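Aromatic-amino-acid:2-oxoglutarate transaminase (Candida albicans, PDB 6HND) probably catalyses the pyridoxal-phosphate-dependent transfer of amino groups between aromatic amino acids, and perhaps 2-aminoadipate, and 2-oxo acids. Local coordinates at residues 185-190 with 249-254; 243-248 with 276-281; 265-270 with 330-335; 437-442 with 489-494. All coordinates share one frame; numbering follows the deposited sequence.

Contact 1: residues 185-190 with 249-254. With PLP (pyridoxal-5'-phosphate), chain E.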
loop_
_atom_site.group_PDB
_atom_site.type_symbol
_atom_site.label_atom_id
_atom_site.label_comp_id
_atom_site.label_asym_id
_atom_site.label_seq_id
_atom_site.Cartn_x
_atom_site.Cartn_y
_atom_site.Cartn_z
ATOM N N LEU B 185 23.264 9.502 5.563
ATOM C CA LEU B 185 23.595 9.847 6.962
ATOM C C LEU B 185 22.361 9.549 7.807
ATOM O O LEU B 185 21.290 10.137 7.505
ATOM C CB LEU B 185 23.920 11.339 7.013
ATOM C CG LEU B 185 25.130 11.741 6.206
ATOM C CD1 LEU B 185 25.152 13.243 5.995
ATOM C CD2 LEU B 185 26.389 11.247 6.912
ATOM N N VAL B 186 22.507 8.697 8.816
ATOM C CA VAL B 186 21.381 8.312 9.701
ATOM C C VAL B 186 21.806 8.547 11.153
ATOM O O VAL B 186 22.947 8.172 11.517
ATOM C CB VAL B 186 20.966 6.860 9.424
ATOM C CG1 VAL B 186 19.864 6.404 10.350
ATOM C CG2 VAL B 186 20.537 6.665 7.975
ATOM N N GLU B 187 20.916 9.142 11.948
ATOM C CA GLU B 187 21.072 9.228 13.432
ATOM C C GLU B 187 21.436 7.840 13.973
ATOM O O GLU B 187 20.744 6.893 13.638
ATOM C CB GLU B 187 19.816 9.833 14.062
ATOM C CG GLU B 187 19.608 11.284 13.660
ATOM C CD GLU B 187 18.216 11.855 13.810
ATOM O OE1 GLU B 187 17.251 11.068 13.724
ATOM O OE2 GLU B 187 18.093 13.103 13.903
ATOM N N GLU B 188 22.493 7.760 14.785
ATOM C CA GLU B 188 23.138 6.495 15.225
ATOM C C GLU B 188 22.126 5.622 15.966
ATOM O O GLU B 188 22.288 4.411 15.874
ATOM C CB GLU B 188 24.361 6.739 16.101
ATOM C CG GLU B 188 24.078 7.353 17.464
ATOM C CD GLU B 188 25.335 7.464 18.326
ATOM O OE1 GLU B 188 26.220 6.565 18.193
ATOM O OE2 GLU B 188 25.439 8.450 19.144
ATOM N N PHE B 189 21.165 6.223 16.686
ATOM C CA PHE B 189 19.932 5.540 17.166
ATOM C C PHE B 189 18.784 6.102 16.344
ATOM O O PHE B 189 18.676 7.367 16.250
ATOM C CB PHE B 189 19.689 5.713 18.668
ATOM C CG PHE B 189 20.869 5.266 19.490
ATOM C CD1 PHE B 189 21.033 3.935 19.828
ATOM C CD2 PHE B 189 21.834 6.178 19.888
ATOM C CE1 PHE B 189 22.137 3.515 20.543
ATOM C CE2 PHE B 189 22.949 5.748 20.590
ATOM C CZ PHE B 189 23.103 4.420 20.904
ATOM N N THR B 190 17.996 5.213 15.744
ATOM C CA THR B 190 17.008 5.611 14.723
ATOM C C THR B 190 15.788 4.678 14.745
ATOM O O THR B 190 15.735 3.705 15.557
ATOM C CB THR B 190 17.692 5.671 13.350
ATOM O OG1 THR B 190 16.872 6.393 12.426
ATOM C CG2 THR B 190 17.974 4.305 12.772
ATOM N N THR B 249 12.282 16.362 15.542
ATOM C CA THR B 249 11.413 16.604 16.719
ATOM C C THR B 249 11.017 15.250 17.336
ATOM O O THR B 249 10.534 14.371 16.582
ATOM C CB THR B 249 10.198 17.438 16.294
ATOM O OG1 THR B 249 10.684 18.575 15.566
ATOM C CG2 THR B 249 9.325 17.828 17.472
ATOM N N GLY B 250 11.151 15.094 18.660
ATOM C CA GLY B 250 10.810 13.834 19.365
ATOM C C GLY B 250 11.532 12.651 18.732
ATOM O O GLY B 250 10.881 11.671 18.400
ATOM N N GLN B 251 12.844 12.795 18.527
ATOM C CA GLN B 251 13.730 11.798 17.888
ATOM C C GLN B 251 13.349 10.410 18.411
ATOM O O GLN B 251 13.219 10.261 19.609
ATOM C CB GLN B 251 15.198 12.159 18.158
ATOM C CG GLN B 251 16.209 11.619 17.137
ATOM C CD GLN B 251 16.623 10.199 17.400
ATOM O OE1 GLN B 251 16.552 9.747 18.535
ATOM N NE2 GLN B 251 17.058 9.491 16.357
ATOM N N ASN B 252 13.151 9.443 17.522
ATOM C CA ASN B 252 12.960 8.024 17.902
ATOM C C ASN B 252 14.295 7.298 17.775
ATOM O O ASN B 252 14.772 7.119 16.668
ATOM C CB ASN B 252 11.869 7.389 17.065
ATOM C CG ASN B 252 11.627 5.954 17.449
ATOM O OD1 ASN B 252 12.299 5.469 18.355
ATOM N ND2 ASN B 252 10.692 5.288 16.777
ATOM N N PRO B 253 14.936 6.807 18.864
ATOM C CA PRO B 253 14.318 6.701 20.190
ATOM C C PRO B 253 14.492 7.815 21.224
ATOM O O PRO B 253 13.779 7.789 22.164
ATOM C CB PRO B 253 15.077 5.491 20.767
ATOM C CG PRO B 253 16.488 5.676 20.236
ATOM C CD PRO B 253 16.284 6.210 18.833
ATOM N N THR B 254 15.442 8.730 21.060
ATOM C CA THR B 254 16.065 9.481 22.187
ATOM C C THR B 254 15.119 10.526 22.779
ATOM O O THR B 254 15.385 10.942 23.887
ATOM C CB THR B 254 17.410 10.109 21.805
ATOM O OG1 THR B 254 17.211 11.091 20.787
ATOM C CG2 THR B 254 18.411 9.070 21.348
HETATM N N1 PLP E . 9.083 6.992 11.983
HETATM C C2 PLP E . 9.094 7.153 13.300
HETATM C C2A PLP E . 10.175 8.006 13.870
HETATM C C3 PLP E . 8.089 6.562 14.114
HETATM O O3 PLP E . 8.126 6.753 15.468
HETATM C C4 PLP E . 7.074 5.773 13.510
HETATM C C4A PLP E . 5.973 5.239 14.346
HETATM C C5 PLP E . 7.092 5.640 12.105
HETATM C C6 PLP E . 8.113 6.246 11.413
HETATM C C5A PLP E . 6.136 4.756 11.348
HETATM O O4P PLP E . 4.792 5.285 11.187
HETATM P P PLP E . 3.713 4.474 10.291
HETATM O O1P PLP E . 4.476 3.849 9.130
HETATM O O2P PLP E . 2.731 5.588 9.936
HETATM O O3P PLP E . 3.114 3.433 11.181
#

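Contact 2: residues 243-248 with 276-281. With PLP (pyridoxal-5'-phosphate), chain E.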
loop_
_atom_site.group_PDB
_atom_site.type_symbol
_atom_site.label_atom_id
_atom_site.label_comp_id
_atom_site.label_asym_id
_atom_site.label_seq_id
_atom_site.Cartn_x
_atom_site.Cartn_y
_atom_site.Cartn_z
ATOM N N ALA B 243 22.287 12.182 1.325
ATOM C CA ALA B 243 21.121 12.638 2.118
ATOM C C ALA B 243 21.352 12.476 3.623
ATOM O O ALA B 243 22.327 11.842 4.027
ATOM C CB ALA B 243 19.881 11.893 1.668
ATOM N N LEU B 244 20.503 13.127 4.416
ATOM C CA LEU B 244 20.416 12.956 5.888
ATOM C C LEU B 244 18.966 12.616 6.230
ATOM O O LEU B 244 18.061 13.317 5.737
ATOM C CB LEU B 244 20.881 14.233 6.598
ATOM C CG LEU B 244 20.518 14.323 8.079
ATOM C CD1 LEU B 244 21.459 13.452 8.913
ATOM C CD2 LEU B 244 20.545 15.773 8.544
ATOM N N TYR B 245 18.774 11.538 6.986
ATOM C CA TYR B 245 17.473 11.124 7.567
ATOM C C TYR B 245 17.509 11.560 9.024
ATOM O O TYR B 245 18.328 11.020 9.737
ATOM C CB TYR B 245 17.270 9.610 7.439
ATOM C CG TYR B 245 16.125 9.054 8.249
ATOM C CD1 TYR B 245 14.878 9.636 8.187
ATOM C CD2 TYR B 245 16.289 7.953 9.082
ATOM C CE1 TYR B 245 13.805 9.138 8.907
ATOM C CE2 TYR B 245 15.232 7.440 9.816
ATOM C CZ TYR B 245 13.986 8.041 9.725
ATOM O OH TYR B 245 12.915 7.578 10.413
ATOM N N THR B 246 16.670 12.512 9.417
ATOM C CA THR B 246 16.591 13.031 10.801
ATOM C C THR B 246 15.129 13.050 11.262
ATOM O O THR B 246 14.272 13.581 10.568
ATOM C CB THR B 246 17.266 14.408 10.907
ATOM O OG1 THR B 246 17.055 14.949 12.213
ATOM C CG2 THR B 246 16.772 15.375 9.855
ATOM N N ILE B 247 14.892 12.481 12.432
ATOM C CA ILE B 247 13.630 12.580 13.198
ATOM C C ILE B 247 13.836 13.759 14.160
ATOM O O ILE B 247 14.196 13.527 15.357
ATOM C CB ILE B 247 13.348 11.220 13.877
ATOM C CG1 ILE B 247 13.499 10.061 12.890
ATOM C CG2 ILE B 247 11.972 11.219 14.541
ATOM C CD1 ILE B 247 13.845 8.735 13.517
ATOM N N ALA B 248 13.699 14.987 13.648
ATOM C CA ALA B 248 14.327 16.196 14.239
ATOM C C ALA B 248 13.601 16.540 15.533
ATOM O O ALA B 248 14.280 16.954 16.504
ATOM C CB ALA B 248 14.355 17.369 13.273
ATOM N N ALA B 276 20.453 16.011 0.459
ATOM C CA ALA B 276 19.000 16.099 0.717
ATOM C C ALA B 276 18.735 15.867 2.206
ATOM O O ALA B 276 19.509 15.147 2.868
ATOM C CB ALA B 276 18.253 15.080 -0.120
ATOM N N ILE B 277 17.625 16.416 2.681
ATOM C CA ILE B 277 17.100 16.160 4.043
ATOM C C ILE B 277 15.781 15.386 3.914
ATOM O O ILE B 277 14.824 15.896 3.305
ATOM C CB ILE B 277 16.938 17.472 4.820
ATOM C CG1 ILE B 277 18.267 18.227 4.911
ATOM C CG2 ILE B 277 16.327 17.192 6.201
ATOM C CD1 ILE B 277 18.129 19.639 5.458
ATOM N N ILE B 278 15.746 14.183 4.477
ATOM C CA ILE B 278 14.474 13.453 4.758
ATOM C C ILE B 278 14.118 13.774 6.218
ATOM O O ILE B 278 14.868 13.380 7.133
ATOM C CB ILE B 278 14.619 11.948 4.458
ATOM C CG1 ILE B 278 15.010 11.696 3.003
ATOM C CG2 ILE B 278 13.344 11.199 4.812
ATOM C CD1 ILE B 278 15.596 10.325 2.741
ATOM N N GLU B 279 13.031 14.511 6.404
ATOM C CA GLU B 279 12.486 14.913 7.717
ATOM C C GLU B 279 11.311 13.988 8.019
ATOM O O GLU B 279 10.324 13.967 7.230
ATOM C CB GLU B 279 12.042 16.384 7.709
ATOM C CG GLU B 279 11.456 16.850 9.042
ATOM C CD GLU B 279 10.971 18.311 9.039
ATOM O OE1 GLU B 279 10.014 18.630 8.287
ATOM O OE2 GLU B 279 11.517 19.125 9.816
ATOM N N ASP B 280 11.415 13.232 9.098
ATOM C CA ASP B 280 10.322 12.350 9.564
ATOM C C ASP B 280 9.745 13.038 10.800
ATOM O O ASP B 280 10.538 13.369 11.657
ATOM C CB ASP B 280 10.872 10.933 9.769
ATOM C CG ASP B 280 9.868 9.847 10.130
ATOM O OD1 ASP B 280 8.640 10.122 10.151
ATOM O OD2 ASP B 280 10.335 8.716 10.372
ATOM N N ASP B 281 8.435 13.289 10.839
ATOM C CA ASP B 281 7.764 13.978 11.964
ATOM C C ASP B 281 6.402 13.340 12.238
ATOM O O ASP B 281 5.367 13.951 12.027
ATOM C CB ASP B 281 7.622 15.483 11.687
ATOM C CG ASP B 281 7.310 16.249 12.962
ATOM O OD1 ASP B 281 7.969 15.928 13.986
ATOM O OD2 ASP B 281 6.388 17.121 12.936
HETATM N N1 PLP E . 9.083 6.992 11.983
HETATM C C2 PLP E . 9.094 7.153 13.300
HETATM C C2A PLP E . 10.175 8.006 13.870
HETATM C C3 PLP E . 8.089 6.562 14.114
HETATM O O3 PLP E . 8.126 6.753 15.468
HETATM C C4 PLP E . 7.074 5.773 13.510
HETATM C C4A PLP E . 5.973 5.239 14.346
HETATM C C5 PLP E . 7.092 5.640 12.105
HETATM C C6 PLP E . 8.113 6.246 11.413
HETATM C C5A PLP E . 6.136 4.756 11.348
HETATM O O4P PLP E . 4.792 5.285 11.187
HETATM P P PLP E . 3.713 4.474 10.291
HETATM O O1P PLP E . 4.476 3.849 9.130
HETATM O O2P PLP E . 2.731 5.588 9.936
HETATM O O3P PLP E . 3.114 3.433 11.181
#

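Contact 3: residues 265-270 with 330-335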
loop_
_atom_site.group_PDB
_atom_site.type_symbol
_atom_site.label_atom_id
_atom_site.label_comp_id
_atom_site.label_asym_id
_atom_site.label_seq_id
_atom_site.Cartn_x
_atom_site.Cartn_y
_atom_site.Cartn_z
ATOM N N LYS B 265 21.609 25.496 11.075
ATOM C CA LYS B 265 23.006 25.046 10.865
ATOM C C LYS B 265 23.028 23.745 10.049
ATOM O O LYS B 265 23.896 23.616 9.220
ATOM C CB LYS B 265 23.730 24.901 12.205
ATOM C CG LYS B 265 23.835 26.179 13.022
ATOM C CD LYS B 265 24.952 26.094 14.027
ATOM C CE LYS B 265 24.525 26.468 15.427
ATOM N NZ LYS B 265 24.255 27.915 15.537
ATOM N N ILE B 266 22.134 22.795 10.327
ATOM C CA ILE B 266 22.016 21.514 9.566
ATOM C C ILE B 266 21.664 21.857 8.119
ATOM O O ILE B 266 22.309 21.310 7.231
ATOM C CB ILE B 266 20.967 20.571 10.199
ATOM C CG1 ILE B 266 21.355 20.102 11.606
ATOM C CG2 ILE B 266 20.679 19.393 9.274
ATOM C CD1 ILE B 266 22.649 19.308 11.658
ATOM N N TYR B 267 20.701 22.755 7.893
ATOM C CA TYR B 267 20.262 23.158 6.530
ATOM C C TYR B 267 21.445 23.770 5.772
ATOM O O TYR B 267 21.710 23.364 4.589
ATOM C CB TYR B 267 19.069 24.116 6.566
ATOM C CG TYR B 267 18.564 24.422 5.183
ATOM C CD1 TYR B 267 17.780 23.507 4.509
ATOM C CD2 TYR B 267 18.898 25.589 4.527
ATOM C CE1 TYR B 267 17.339 23.739 3.217
ATOM C CE2 TYR B 267 18.443 25.851 3.245
ATOM C CZ TYR B 267 17.676 24.913 2.582
ATOM O OH TYR B 267 17.217 25.121 1.318
ATOM N N ASP B 268 22.175 24.665 6.442
ATOM C CA ASP B 268 23.333 25.380 5.848
ATOM C C ASP B 268 24.379 24.347 5.444
ATOM O O ASP B 268 24.973 24.516 4.369
ATOM C CB ASP B 268 23.899 26.460 6.789
ATOM C CG ASP B 268 23.051 27.722 6.844
ATOM O OD1 ASP B 268 22.102 27.835 6.044
ATOM O OD2 ASP B 268 23.324 28.565 7.708
ATOM N N LEU B 269 24.576 23.309 6.257
ATOM C CA LEU B 269 25.514 22.199 5.915
ATOM C C LEU B 269 24.928 21.371 4.761
ATOM O O LEU B 269 25.704 20.890 3.928
ATOM C CB LEU B 269 25.765 21.330 7.140
ATOM C CG LEU B 269 26.636 21.973 8.215
ATOM C CD1 LEU B 269 26.439 21.266 9.559
ATOM C CD2 LEU B 269 28.098 21.956 7.772
ATOM N N ALA B 270 23.603 21.252 4.677
ATOM C CA ALA B 270 22.929 20.520 3.576
ATOM C C ALA B 270 23.202 21.242 2.248
ATOM O O ALA B 270 23.384 20.538 1.244
ATOM C CB ALA B 270 21.447 20.362 3.851
ATOM N N THR B 330 14.726 25.505 -2.137
ATOM C CA THR B 330 15.043 24.814 -3.420
ATOM C C THR B 330 14.359 23.449 -3.551
ATOM O O THR B 330 14.408 22.902 -4.646
ATOM C CB THR B 330 16.551 24.606 -3.549
ATOM O OG1 THR B 330 16.938 23.708 -2.501
ATOM C CG2 THR B 330 17.313 25.912 -3.473
ATOM N N GLY B 331 13.746 22.916 -2.495
ATOM C CA GLY B 331 13.089 21.597 -2.543
ATOM C C GLY B 331 14.061 20.486 -2.190
ATOM O O GLY B 331 13.869 19.364 -2.663
ATOM N N ARG B 332 15.070 20.776 -1.363
ATOM C CA ARG B 332 16.105 19.788 -0.955
ATOM C C ARG B 332 15.582 18.990 0.250
ATOM O O ARG B 332 16.193 17.954 0.601
ATOM C CB ARG B 332 17.390 20.591 -0.759
ATOM C CG ARG B 332 18.370 20.112 0.292
ATOM C CD ARG B 332 19.338 21.240 0.611
ATOM N NE ARG B 332 19.961 21.832 -0.569
ATOM C CZ ARG B 332 20.920 21.266 -1.297
ATOM N NH1 ARG B 332 21.367 20.059 -1.003
ATOM N NH2 ARG B 332 21.446 21.908 -2.324
ATOM N N VAL B 333 14.482 19.450 0.853
ATOM C CA VAL B 333 13.760 18.782 1.973
ATOM C C VAL B 333 12.557 18.002 1.444
ATOM O O VAL B 333 11.724 18.571 0.667
ATOM C CB VAL B 333 13.289 19.808 3.016
ATOM C CG1 VAL B 333 12.416 19.189 4.095
ATOM C CG2 VAL B 333 14.484 20.515 3.629
ATOM N N LEU B 334 12.410 16.776 1.938
ATOM C CA LEU B 334 11.167 15.988 1.795
ATOM C C LEU B 334 10.636 15.732 3.206
ATOM O O LEU B 334 11.345 15.073 3.993
ATOM C CB LEU B 334 11.503 14.681 1.065
ATOM C CG LEU B 334 10.311 13.807 0.697
ATOM C CD1 LEU B 334 10.680 12.889 -0.452
ATOM C CD2 LEU B 334 9.838 13.002 1.909
ATOM N N ARG B 335 9.444 16.225 3.519
ATOM C CA ARG B 335 8.831 16.006 4.865
ATOM C C ARG B 335 7.902 14.785 4.823
ATOM O O ARG B 335 6.999 14.735 3.946
ATOM C CB ARG B 335 8.051 17.227 5.352
ATOM C CG ARG B 335 7.330 16.968 6.664
ATOM C CD ARG B 335 6.487 18.149 7.098
ATOM N NE ARG B 335 5.778 17.963 8.362
ATOM C CZ ARG B 335 6.313 18.082 9.568
ATOM N NH1 ARG B 335 7.600 18.341 9.708
ATOM N NH2 ARG B 335 5.548 17.905 10.636
HETATM O O HOH W 1 18.722 24.500 -0.629
#

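Contact 4: residues 437-442 with 489-494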
loop_
_atom_site.group_PDB
_atom_site.type_symbol
_atom_site.label_atom_id
_atom_site.label_comp_id
_atom_site.label_asym_id
_atom_site.label_seq_id
_atom_site.Cartn_x
_atom_site.Cartn_y
_atom_site.Cartn_z
ATOM N N MET B 437 6.157 10.615 22.280
ATOM C CA MET B 437 5.681 9.481 23.111
ATOM C C MET B 437 6.849 8.686 23.720
ATOM O O MET B 437 6.559 7.648 24.387
ATOM C CB MET B 437 4.771 8.555 22.290
ATOM C CG MET B 437 5.407 7.981 21.018
ATOM S SD MET B 437 4.396 6.721 20.163
ATOM C CE MET B 437 2.859 7.611 19.938
ATOM N N PHE B 438 8.106 9.119 23.542
ATOM C CA PHE B 438 9.301 8.327 23.956
ATOM C C PHE B 438 10.127 9.066 25.026
ATOM O O PHE B 438 10.265 10.298 24.985
ATOM C CB PHE B 438 10.161 7.942 22.746
ATOM C CG PHE B 438 9.454 7.072 21.730
ATOM C CD1 PHE B 438 8.817 5.904 22.112
ATOM C CD2 PHE B 438 9.456 7.412 20.386
ATOM C CE1 PHE B 438 8.159 5.124 21.182
ATOM C CE2 PHE B 438 8.785 6.640 19.458
ATOM C CZ PHE B 438 8.125 5.506 19.860
ATOM N N VAL B 439 10.653 8.290 25.980
ATOM C CA VAL B 439 11.608 8.730 27.038
ATOM C C VAL B 439 12.898 7.921 26.923
ATOM O O VAL B 439 12.814 6.670 26.959
ATOM C CB VAL B 439 11.017 8.558 28.436
ATOM C CG1 VAL B 439 12.019 8.982 29.489
ATOM C CG2 VAL B 439 9.728 9.338 28.605
ATOM N N THR B 440 14.044 8.593 26.825
ATOM C CA THR B 440 15.366 7.966 27.071
ATOM C C THR B 440 15.558 7.768 28.585
ATOM O O THR B 440 15.559 8.768 29.377
ATOM C CB THR B 440 16.544 8.747 26.477
ATOM O OG1 THR B 440 16.382 8.791 25.065
ATOM C CG2 THR B 440 17.876 8.098 26.778
ATOM N N PHE B 441 15.743 6.506 28.962
ATOM C CA PHE B 441 15.965 6.056 30.358
ATOM C C PHE B 441 17.392 5.530 30.422
ATOM O O PHE B 441 17.646 4.416 29.917
ATOM C CB PHE B 441 14.930 4.997 30.732
ATOM C CG PHE B 441 14.966 4.532 32.159
ATOM C CD1 PHE B 441 14.472 5.328 33.174
ATOM C CD2 PHE B 441 15.414 3.260 32.481
ATOM C CE1 PHE B 441 14.462 4.880 34.488
ATOM C CE2 PHE B 441 15.429 2.822 33.795
ATOM C CZ PHE B 441 14.921 3.620 34.790
ATOM N N LYS B 442 18.273 6.338 30.997
ATOM C CA LYS B 442 19.725 6.082 31.092
ATOM C C LYS B 442 20.011 5.176 32.286
ATOM O O LYS B 442 19.369 5.310 33.342
ATOM C CB LYS B 442 20.464 7.417 31.173
ATOM C CG LYS B 442 20.442 8.214 29.874
ATOM C CD LYS B 442 21.486 9.296 29.790
ATOM C CE LYS B 442 20.972 10.623 30.304
ATOM N NZ LYS B 442 21.777 11.751 29.780
ATOM N N PHE B 489 17.358 2.413 27.960
ATOM C CA PHE B 489 16.100 1.842 27.437
ATOM C C PHE B 489 15.222 2.986 26.937
ATOM O O PHE B 489 15.221 4.054 27.553
ATOM C CB PHE B 489 15.387 1.041 28.518
ATOM C CG PHE B 489 16.189 -0.105 29.056
ATOM C CD1 PHE B 489 16.384 -1.251 28.294
ATOM C CD2 PHE B 489 16.708 -0.058 30.343
ATOM C CE1 PHE B 489 17.128 -2.310 28.792
ATOM C CE2 PHE B 489 17.480 -1.109 30.829
ATOM C CZ PHE B 489 17.684 -2.231 30.055
ATOM N N ARG B 490 14.524 2.756 25.823
ATOM C CA ARG B 490 13.466 3.665 25.332
ATOM C C ARG B 490 12.186 3.247 26.029
ATOM O O ARG B 490 11.855 2.036 25.976
ATOM C CB ARG B 490 13.265 3.574 23.815
ATOM C CG ARG B 490 12.272 4.597 23.268
ATOM C CD ARG B 490 11.876 4.287 21.838
ATOM N NE ARG B 490 10.939 3.185 21.802
ATOM C CZ ARG B 490 10.417 2.667 20.713
ATOM N NH1 ARG B 490 10.732 3.158 19.529
ATOM N NH2 ARG B 490 9.583 1.649 20.804
ATOM N N LEU B 491 11.468 4.225 26.566
ATOM C CA LEU B 491 10.169 4.013 27.249
ATOM C C LEU B 491 9.097 4.693 26.422
ATOM O O LEU B 491 9.375 5.803 25.945
ATOM C CB LEU B 491 10.220 4.619 28.650
ATOM C CG LEU B 491 11.462 4.273 29.474
ATOM C CD1 LEU B 491 11.420 5.027 30.789
ATOM C CD2 LEU B 491 11.544 2.776 29.716
ATOM N N CYS B 492 7.959 4.027 26.237
ATOM C CA CYS B 492 6.774 4.602 25.577
ATOM C C CYS B 492 5.562 4.556 26.517
ATOM O O CYS B 492 5.207 3.446 26.960
ATOM C CB CYS B 492 6.470 3.887 24.269
ATOM S SG CYS B 492 5.004 4.585 23.473
ATOM N N TYR B 493 4.959 5.723 26.764
ATOM C CA TYR B 493 3.794 5.947 27.672
ATOM C C TYR B 493 2.516 6.145 26.841
ATOM O O TYR B 493 1.530 6.709 27.335
ATOM C CB TYR B 493 4.065 7.138 28.602
ATOM C CG TYR B 493 4.637 8.339 27.900
ATOM C CD1 TYR B 493 3.804 9.222 27.227
ATOM C CD2 TYR B 493 6.001 8.554 27.833
ATOM C CE1 TYR B 493 4.306 10.315 26.543
ATOM C CE2 TYR B 493 6.522 9.669 27.188
ATOM C CZ TYR B 493 5.670 10.542 26.536
ATOM O OH TYR B 493 6.160 11.604 25.855
ATOM N N ALA B 494 2.533 5.705 25.581
ATOM C CA ALA B 494 1.389 5.845 24.655
ATOM C C ALA B 494 0.440 4.659 24.830
ATOM O O ALA B 494 -0.755 4.844 24.586
ATOM C CB ALA B 494 1.888 5.964 23.227
#

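Contact 1: residues 185-190 with 249-254
Q251 and E187 approach from opposite directions where the loop 249-254 meets the end of strand 183-187, at the cofactor edge of the large sheet in this class-I (fold-type I) aminotransferase. Their amide and carboxylate planes stand 79° apart. Q251 NE2 therefore reaches E187 OE1 (3.1 Å) from well above the carboxylate plane, although OE1 lies almost exactly in the plane of the amide and the N-H points nearly straight at it. The same nitrogen also donates to F189 O at 2.7 Å. At the other end of the amide, Q251 OE1 accepts from both T254 N and T254 OG1, so the flat group is fixed in its rotation. A bend at chi2 (-83°) turns this amide back between its own loop and the neighbouring segment. E187 is shared further, its OE2 bonding T246 OG1. Beside this polar grip, P253, which follows a cis peptide bond, lays its CD against F189 CB at 3.4 Å, while the F189 ring leads away to meet F488 edge to face. The turn thus held presents N252 to the cofactor. R490 NH1 binds N252 OD1, and N252 ND2 donates to O3 of pyridoxal phosphate at 3.2 Å.

Contact 2: residues 243-248 with 276-281
Y245 and D280 meet at the ends of two adjacent parallel strands, and the tyrosine can be followed outward from its backbone. With CG anti to the backbone N (chi1 168°), the CB-CG bond carries the ring along the face shared with A243 and I278. CD1 comes first, over against I278, whose O and CG2 are 3.9 and 4.0 Å away. Next, CE1 has D280 CB near the ring plane, 3.5 Å away. At the tip, Y245 OH donates to D280 OD2 at 2.8 Å, using the anti lone pair of that oxygen; ring and carboxylate are only 26° from coplanar, and OD2 sits at the ring edge. The same D280 OD2 lies 2.7 Å from N1 of pyridoxal phosphate, so the phenol is a second-shell group that helps to position the carboxylate. I247 runs alongside D280, pointing the same way, and its CG2 touches the cofactor methyl C2A at 3.7 Å.

Behind these side chains the strands are joined by regular parallel pairing, in which L244 and T246 alternately give and receive: L244 N bonds A276 O, I278 N bonds L244 O, T246 N bonds I278 O and D280 N bonds T246 O. On the opposite face T246 CG2 meets I277 CG2 at 4.1 Å, on the side covered by helix 260-272.

That helix makes the connection between the strands, a beta-alpha-beta crossover. An aspartate at the end of such a strand, facing the pyridine nitrogen, is the hallmark of the cofactor site in fold-type I aminotransferases.

Contact 3: residues 265-270 with 330-335
Helix 260-272 passes the turn that leads into strand 333-338 at some distance, the closest CA atoms, those of A270 and R332, being 8.2 Å apart, so side chains and one water bridge the gap. Y267 spans much of it. A chi1 of -175° swings the ring off the helix, opposite the backbone N, toward the turn, where V333 CG2 lies near the ring plane, 4.3 Å from Y267 CE1. The same CE1 has R332 CD 4.1 Å away, and the ring and guanidinium planes stand 80° apart.

The two hydroxyls, Y267 OH and T330 OG1, do not touch directly but share a water, 2.5 Å from Y267 OH and 2.7 Å from T330 OG1. R332 NE donates to that water, which lies in the guanidinium plane at its edge. One solvent molecule thereby ties the tyrosine to two residues of the turn. Y267 OH is also bonded to D328 OD1 and T329 N; that D328 oxygen receives the backbone N-H groups of T330 and R332 as well.

R332 CD packs 4.0 Å from A270 CB, and a bend at chi3 (-51°) beyond it turns the guanidinium so that A270 O lies over one face, 3.1 Å from R332 NH1 but poorly angled for a hydrogen bond; NH1 is instead bonded to F275 O, and NH2 forms a salt bridge with D274.

The contact is structural packing away from the cofactor: I277 of strand 276-280 touches Y267, A270 and V333, while helix 221-229 packs on the helix through I266 and L269.

Contact 4: residues 437-442 with 489-494
F438 and R490 stack across the antiparallel strands 438-443 and 488-492, the central pair of the small four-stranded sheet lying outside the large cofactor-binding sheet. The guanidinium lies flat on the ring, planes 9° apart, with R490 CZ 4.0 Å from the ring centroid in an off-centre cation-pi contact. A bend at chi3 (76°) folds R490 over the ring, and its CD also sits over that face. M437 CG covers the opposite face, so the phenylalanine is sandwiched. Of the terminal nitrogens, NH2 is held by S42 O of the second subunit, while NH1 turns toward the cofactor loop.

The other face of the sheet is closely packed too. L491 CD1 presses on F441 CB at 3.5 Å, and F441 and F489 approach through their CD2 edges, under cover of helices 499-518 and 451-465. Paired backbone bonds join V439 to L491 and F441 to F489.

By contrast, T440 hardly touches the partner strand, and the pairing loosens past C492, where Y493 N makes only a weak, long bond to M437 O (3.5 Å). The Y493 side chain takes over there: the backbone M437 O lies over one face of its ring, toward the rim, and V439 CG2 meets its edge at Y493 CE2, 3.5 Å away.

Contacts 1, 2 and 3 all reach the large mixed sheet, whereas contact 4 belongs to the small one; contacts 3 and 4 are the most distant pair, with centres about 29 Å apart. Contacts 1 and 2 meet along neighbouring strands, L185 O lying 2.9 Å from Y245 N, and together offer pyridoxal phosphate its O3 and N1 partners. Contact 3 joins contact 2 further from the cofactor, where R335 makes salt bridges to D281 and E279. Contact 4 reaches the site both directly, F438 lying about 4 Å from the cofactor (nearest atoms), and through contact 1, where T440 OG1 is 2.6 Å from T254 O. R490 further connects the second subunit to the cofactor pocket.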